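Envelopment polyprotein (PDB 7A56) is the envelope glycoprotein Gc of Schmallenberg virus, a class II membrane fusion protein that probably merges the viral envelope with a host membrane during entry. Local coordinates at residues A[103-114]-A[194-205]. Numbering follows the deposited sequence.
Sequences IIYVRRVINKAS and SIEQKDVEVCIT. With PO4 (phosphate ion), chain J.
Ile104 and Ile204 run alongside each other on the buried face of this antiparallel strand pair, their CD1 methyls at 3.4 Å, closer than two methyl carbons normally come. Val106, Val109, Val200 and Val202 continue this apolar part; from strand 226-231, Leu228 packs on both isoleucines and Ile230 on Val200. On the other face Tyr105 and Cys203 are buried, but from Arg108 to Lys112, with Gln197, Asp199 and Glu201, it is polar and partly solvent-exposed. There Arg108, bent at chi3 (70°), brings its guanidinium across to Asp199: NH2 donates to the syn side of OD1 at 3.0 Å, almost exactly in the guanidinium plane. Glu201 CB sits over one face of that group, while Glu201 OE1, 3.2 Å from Arg108 NH1 but well out of the plane, contributes charge attraction alone. Long salt bridges from Arg107 to Glu201 and from Lys112 to Asp199 extend the network. At the Ser114 end, Gln197 OE1 bonds to Lys398 of the second subunit and NE2 meets a phosphate probably taken from the crystallisation solution. Between Val106 and Arg108 the register slips by one, Glu201 O taking a weak bond from Arg107 N and a straighter one from Arg108 N: a classic beta bulge in an antiparallel sheet of a class II fusion protein.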
loop_
_atom_site.group_PDB
_atom_site.type_symbol
_atom_site.label_atom_id
_atom_site.label_comp_id
_atom_site.label_asym_id
_atom_site.label_seq_id
_atom_site.Cartn_x
_atom_site.Cartn_y
_atom_site.Cartn_z
ATOM N N ILE A 103 30.788 7.364 -15.729
ATOM C CA ILE A 103 29.342 7.561 -15.617
ATOM C C ILE A 103 28.802 6.498 -14.671
ATOM O O ILE A 103 29.166 5.319 -14.789
ATOM C CB ILE A 103 28.700 7.499 -17.013
ATOM C CG1 ILE A 103 29.098 8.760 -17.818
ATOM C CG2 ILE A 103 27.146 7.343 -16.978
ATOM C CD1 ILE A 103 28.865 8.570 -19.342
ATOM N N ILE A 104 28.011 6.914 -13.683
ATOM C CA ILE A 104 27.283 5.977 -12.833
ATOM C C ILE A 104 25.874 5.803 -13.417
ATOM O O ILE A 104 25.098 6.769 -13.490
ATOM C CB ILE A 104 27.210 6.474 -11.380
ATOM C CG1 ILE A 104 28.601 6.867 -10.823
ATOM C CG2 ILE A 104 26.391 5.489 -10.482
ATOM C CD1 ILE A 104 29.575 5.656 -10.769
ATOM N N TYR A 105 25.543 4.585 -13.863
ATOM C CA TYR A 105 24.372 4.412 -14.742
ATOM C C TYR A 105 23.443 3.389 -14.094
ATOM O O TYR A 105 23.862 2.251 -13.851
ATOM C CB TYR A 105 24.859 4.005 -16.146
ATOM C CG TYR A 105 23.830 3.332 -17.056
ATOM C CD1 TYR A 105 22.525 3.771 -17.107
ATOM C CD2 TYR A 105 24.199 2.288 -17.875
ATOM C CE1 TYR A 105 21.562 3.126 -17.952
ATOM C CE2 TYR A 105 23.285 1.645 -18.720
ATOM C CZ TYR A 105 21.984 2.074 -18.752
ATOM O OH TYR A 105 21.149 1.430 -19.586
ATOM N N VAL A 106 22.191 3.781 -13.822
ATOM C CA VAL A 106 21.201 2.852 -13.208
ATOM C C VAL A 106 20.540 2.102 -14.369
ATOM O O VAL A 106 19.602 2.569 -15.015
ATOM C CB VAL A 106 20.216 3.581 -12.309
ATOM C CG1 VAL A 106 19.257 2.568 -11.554
ATOM C CG2 VAL A 106 20.961 4.447 -11.296
ATOM N N ARG A 107 21.082 0.933 -14.689
ATOM C CA ARG A 107 20.699 0.294 -15.931
ATOM C C ARG A 107 19.305 -0.331 -15.848
ATOM O O ARG A 107 18.589 -0.334 -16.837
ATOM C CB ARG A 107 21.716 -0.765 -16.328
ATOM C CG ARG A 107 21.324 -1.454 -17.659
ATOM C CD ARG A 107 22.467 -2.117 -18.341
ATOM N NE ARG A 107 21.978 -2.996 -19.395
ATOM C CZ ARG A 107 21.657 -2.636 -20.633
ATOM N NH1 ARG A 107 21.764 -1.355 -21.047
ATOM N NH2 ARG A 107 21.221 -3.595 -21.469
ATOM N N ARG A 108 18.917 -0.848 -14.697
ATOM C CA ARG A 108 17.559 -1.410 -14.608
ATOM C C ARG A 108 16.993 -1.173 -13.222
ATOM O O ARG A 108 17.691 -1.318 -12.211
ATOM C CB ARG A 108 17.581 -2.895 -14.972
ATOM C CG ARG A 108 16.184 -3.591 -14.798
ATOM C CD ARG A 108 16.305 -5.074 -15.270
ATOM N NE ARG A 108 17.118 -5.842 -14.317
ATOM C CZ ARG A 108 18.321 -6.352 -14.576
ATOM N NH1 ARG A 108 18.865 -6.204 -15.776
ATOM N NH2 ARG A 108 18.969 -7.029 -13.626
ATOM N N VAL A 109 15.733 -0.733 -13.169
ATOM C CA VAL A 109 14.965 -0.721 -11.931
ATOM C C VAL A 109 13.580 -1.244 -12.292
ATOM O O VAL A 109 12.888 -0.633 -13.117
ATOM C CB VAL A 109 14.803 0.669 -11.309
ATOM C CG1 VAL A 109 13.879 0.533 -10.116
ATOM C CG2 VAL A 109 16.187 1.298 -10.856
ATOM N N ILE A 110 13.174 -2.343 -11.676
ATOM C CA ILE A 110 11.763 -2.800 -11.797
ATOM C C ILE A 110 11.349 -3.469 -10.495
ATOM O O ILE A 110 12.192 -3.945 -9.729
ATOM C CB ILE A 110 11.534 -3.806 -12.923
ATOM C CG1 ILE A 110 12.366 -5.027 -12.646
ATOM C CG2 ILE A 110 11.855 -3.224 -14.285
ATOM C CD1 ILE A 110 11.787 -6.221 -13.303
ATOM N N ASN A 111 10.036 -3.493 -10.223
ATOM C CA ASN A 111 9.567 -4.328 -9.130
ATOM C C ASN A 111 8.917 -5.572 -9.761
ATOM O O ASN A 111 8.483 -5.552 -10.915
ATOM C CB ASN A 111 8.575 -3.579 -8.200
ATOM C CG ASN A 111 9.272 -2.671 -7.158
ATOM O OD1 ASN A 111 10.407 -2.912 -6.781
ATOM N ND2 ASN A 111 8.557 -1.674 -6.663
ATOM N N LYS A 112 8.926 -6.680 -9.041
ATOM C CA LYS A 112 8.333 -7.880 -9.647
ATOM C C LYS A 112 7.813 -8.784 -8.553
ATOM O O LYS A 112 8.306 -8.750 -7.416
ATOM C CB LYS A 112 9.342 -8.661 -10.508
ATOM C CG LYS A 112 10.508 -9.214 -9.764
ATOM C CD LYS A 112 11.538 -9.858 -10.743
ATOM C CE LYS A 112 12.815 -10.304 -10.007
ATOM N NZ LYS A 112 13.914 -10.784 -10.920
ATOM N N ALA A 113 6.801 -9.594 -8.900
ATOM C CA ALA A 113 6.373 -10.668 -8.006
ATOM C C ALA A 113 5.775 -11.806 -8.853
ATOM O O ALA A 113 5.431 -11.631 -10.038
ATOM C CB ALA A 113 5.364 -10.159 -6.956
ATOM N N SER A 114 5.752 -12.996 -8.253
ATOM C CA SER A 114 5.119 -14.149 -8.857
ATOM C C SER A 114 3.616 -14.091 -8.596
ATOM O O SER A 114 3.149 -13.538 -7.592
ATOM C CB SER A 114 5.676 -15.466 -8.283
ATOM O OG SER A 114 7.119 -15.412 -8.278
ATOM N N SER A 194 4.143 -14.452 -3.999
ATOM C CA SER A 194 5.485 -14.228 -3.454
ATOM C C SER A 194 5.483 -12.846 -2.811
ATOM O O SER A 194 4.551 -12.050 -2.995
ATOM C CB SER A 194 6.574 -14.303 -4.531
ATOM O OG SER A 194 6.496 -13.166 -5.376
ATOM N N ILE A 195 6.521 -12.561 -2.036
ATOM C CA ILE A 195 6.775 -11.158 -1.731
ATOM C C ILE A 195 7.173 -10.445 -3.026
ATOM O O ILE A 195 7.654 -11.063 -3.999
ATOM C CB ILE A 195 7.871 -11.050 -0.649
ATOM C CG1 ILE A 195 7.976 -9.616 -0.092
ATOM C CG2 ILE A 195 9.181 -11.611 -1.201
ATOM C CD1 ILE A 195 8.793 -9.489 1.247
ATOM N N GLU A 196 6.928 -9.147 -3.087
ATOM C CA GLU A 196 7.488 -8.479 -4.244
ATOM C C GLU A 196 8.940 -8.146 -3.936
ATOM O O GLU A 196 9.343 -8.123 -2.777
ATOM C CB GLU A 196 6.709 -7.204 -4.597
ATOM C CG GLU A 196 6.808 -6.039 -3.567
ATOM C CD GLU A 196 6.109 -4.769 -4.094
ATOM O OE1 GLU A 196 4.868 -4.756 -4.137
ATOM O OE2 GLU A 196 6.774 -3.782 -4.489
ATOM N N GLN A 197 9.732 -7.966 -4.980
ATOM C CA GLN A 197 11.146 -7.625 -4.776
ATOM C C GLN A 197 11.570 -6.604 -5.813
ATOM O O GLN A 197 11.000 -6.522 -6.903
ATOM C CB GLN A 197 12.029 -8.892 -4.829
ATOM C CG GLN A 197 12.008 -9.616 -6.162
ATOM C CD GLN A 197 12.721 -10.934 -6.043
ATOM O OE1 GLN A 197 12.217 -11.851 -5.383
ATOM N NE2 GLN A 197 13.920 -11.036 -6.630
ATOM N N LYS A 198 12.569 -5.793 -5.448
ATOM C CA LYS A 198 13.215 -4.910 -6.396
ATOM C C LYS A 198 14.259 -5.668 -7.187
ATOM O O LYS A 198 14.911 -6.587 -6.681
ATOM C CB LYS A 198 13.925 -3.762 -5.655
ATOM C CG LYS A 198 13.001 -3.052 -4.717
ATOM C CD LYS A 198 13.738 -1.957 -4.026
ATOM C CE LYS A 198 12.791 -1.360 -3.030
ATOM N NZ LYS A 198 12.819 -2.121 -1.668
ATOM N N ASP A 199 14.409 -5.284 -8.451
ATOM C CA ASP A 199 15.463 -5.805 -9.306
ATOM C C ASP A 199 16.222 -4.587 -9.853
ATOM O O ASP A 199 15.693 -3.871 -10.718
ATOM C CB ASP A 199 14.827 -6.662 -10.408
ATOM C CG ASP A 199 15.846 -7.212 -11.417
ATOM O OD1 ASP A 199 17.068 -7.024 -11.249
ATOM O OD2 ASP A 199 15.412 -7.851 -12.398
ATOM N N VAL A 200 17.433 -4.336 -9.325
ATOM C CA VAL A 200 18.188 -3.111 -9.626
ATOM C C VAL A 200 19.560 -3.517 -10.130
ATOM O O VAL A 200 20.266 -4.319 -9.490
ATOM C CB VAL A 200 18.312 -2.167 -8.404
ATOM C CG1 VAL A 200 19.187 -0.920 -8.722
ATOM C CG2 VAL A 200 16.938 -1.731 -7.945
ATOM N N GLU A 201 19.932 -2.971 -11.282
ATOM C CA GLU A 201 21.259 -3.178 -11.815
ATOM C C GLU A 201 21.901 -1.826 -12.036
ATOM O O GLU A 201 21.289 -0.918 -12.620
ATOM C CB GLU A 201 21.181 -3.976 -13.112
ATOM C CG GLU A 201 22.576 -4.221 -13.785
ATOM C CD GLU A 201 22.400 -4.812 -15.183
ATOM O OE1 GLU A 201 21.460 -4.387 -15.894
ATOM O OE2 GLU A 201 23.162 -5.711 -15.551
ATOM N N VAL A 202 23.176 -1.720 -11.656
ATOM C CA VAL A 202 23.891 -0.447 -11.783
ATOM C C VAL A 202 25.210 -0.708 -12.482
ATOM O O VAL A 202 25.777 -1.799 -12.371
ATOM C CB VAL A 202 24.143 0.221 -10.415
ATOM C CG1 VAL A 202 22.819 0.477 -9.701
ATOM C CG2 VAL A 202 25.087 -0.613 -9.586
ATOM N N CYS A 203 25.667 0.276 -13.277
ATOM C CA CYS A 203 26.855 0.098 -14.099
ATOM C C CYS A 203 27.822 1.253 -13.878
ATOM O O CYS A 203 27.420 2.383 -13.604
ATOM C CB CYS A 203 26.580 0.055 -15.631
ATOM S SG CYS A 203 25.383 -1.256 -16.098
ATOM N N ILE A 204 29.104 0.933 -13.983
ATOM C CA ILE A 204 30.160 1.933 -14.185
ATOM C C ILE A 204 30.377 2.028 -15.682
ATOM O O ILE A 204 30.839 1.071 -16.322
ATOM C CB ILE A 204 31.466 1.525 -13.486
ATOM C CG1 ILE A 204 31.231 1.238 -12.007
ATOM C CG2 ILE A 204 32.576 2.663 -13.620
ATOM C CD1 ILE A 204 30.731 2.444 -11.231
ATOM N N THR A 205 30.107 3.187 -16.256
ATOM C CA THR A 205 30.195 3.328 -17.703
ATOM C C THR A 205 31.406 4.200 -18.044
ATOM O O THR A 205 31.514 5.358 -17.598
ATOM C CB THR A 205 28.887 3.891 -18.245
ATOM O OG1 THR A 205 27.866 2.894 -18.049
ATOM C CG2 THR A 205 28.961 4.249 -19.757
HETATM P P PO4 J . 16.581 -13.924 -6.233
HETATM O O1 PO4 J . 15.720 -13.613 -7.428
HETATM O O2 PO4 J . 16.353 -15.372 -5.820
HETATM O O3 PO4 J . 16.279 -13.017 -5.063
HETATM O O4 PO4 J . 18.029 -13.701 -6.597
HETATM O O HOH W 1 21.451 -8.637 -15.066
HETATM O O HOH W 2 9.579 -4.105 -4.162
#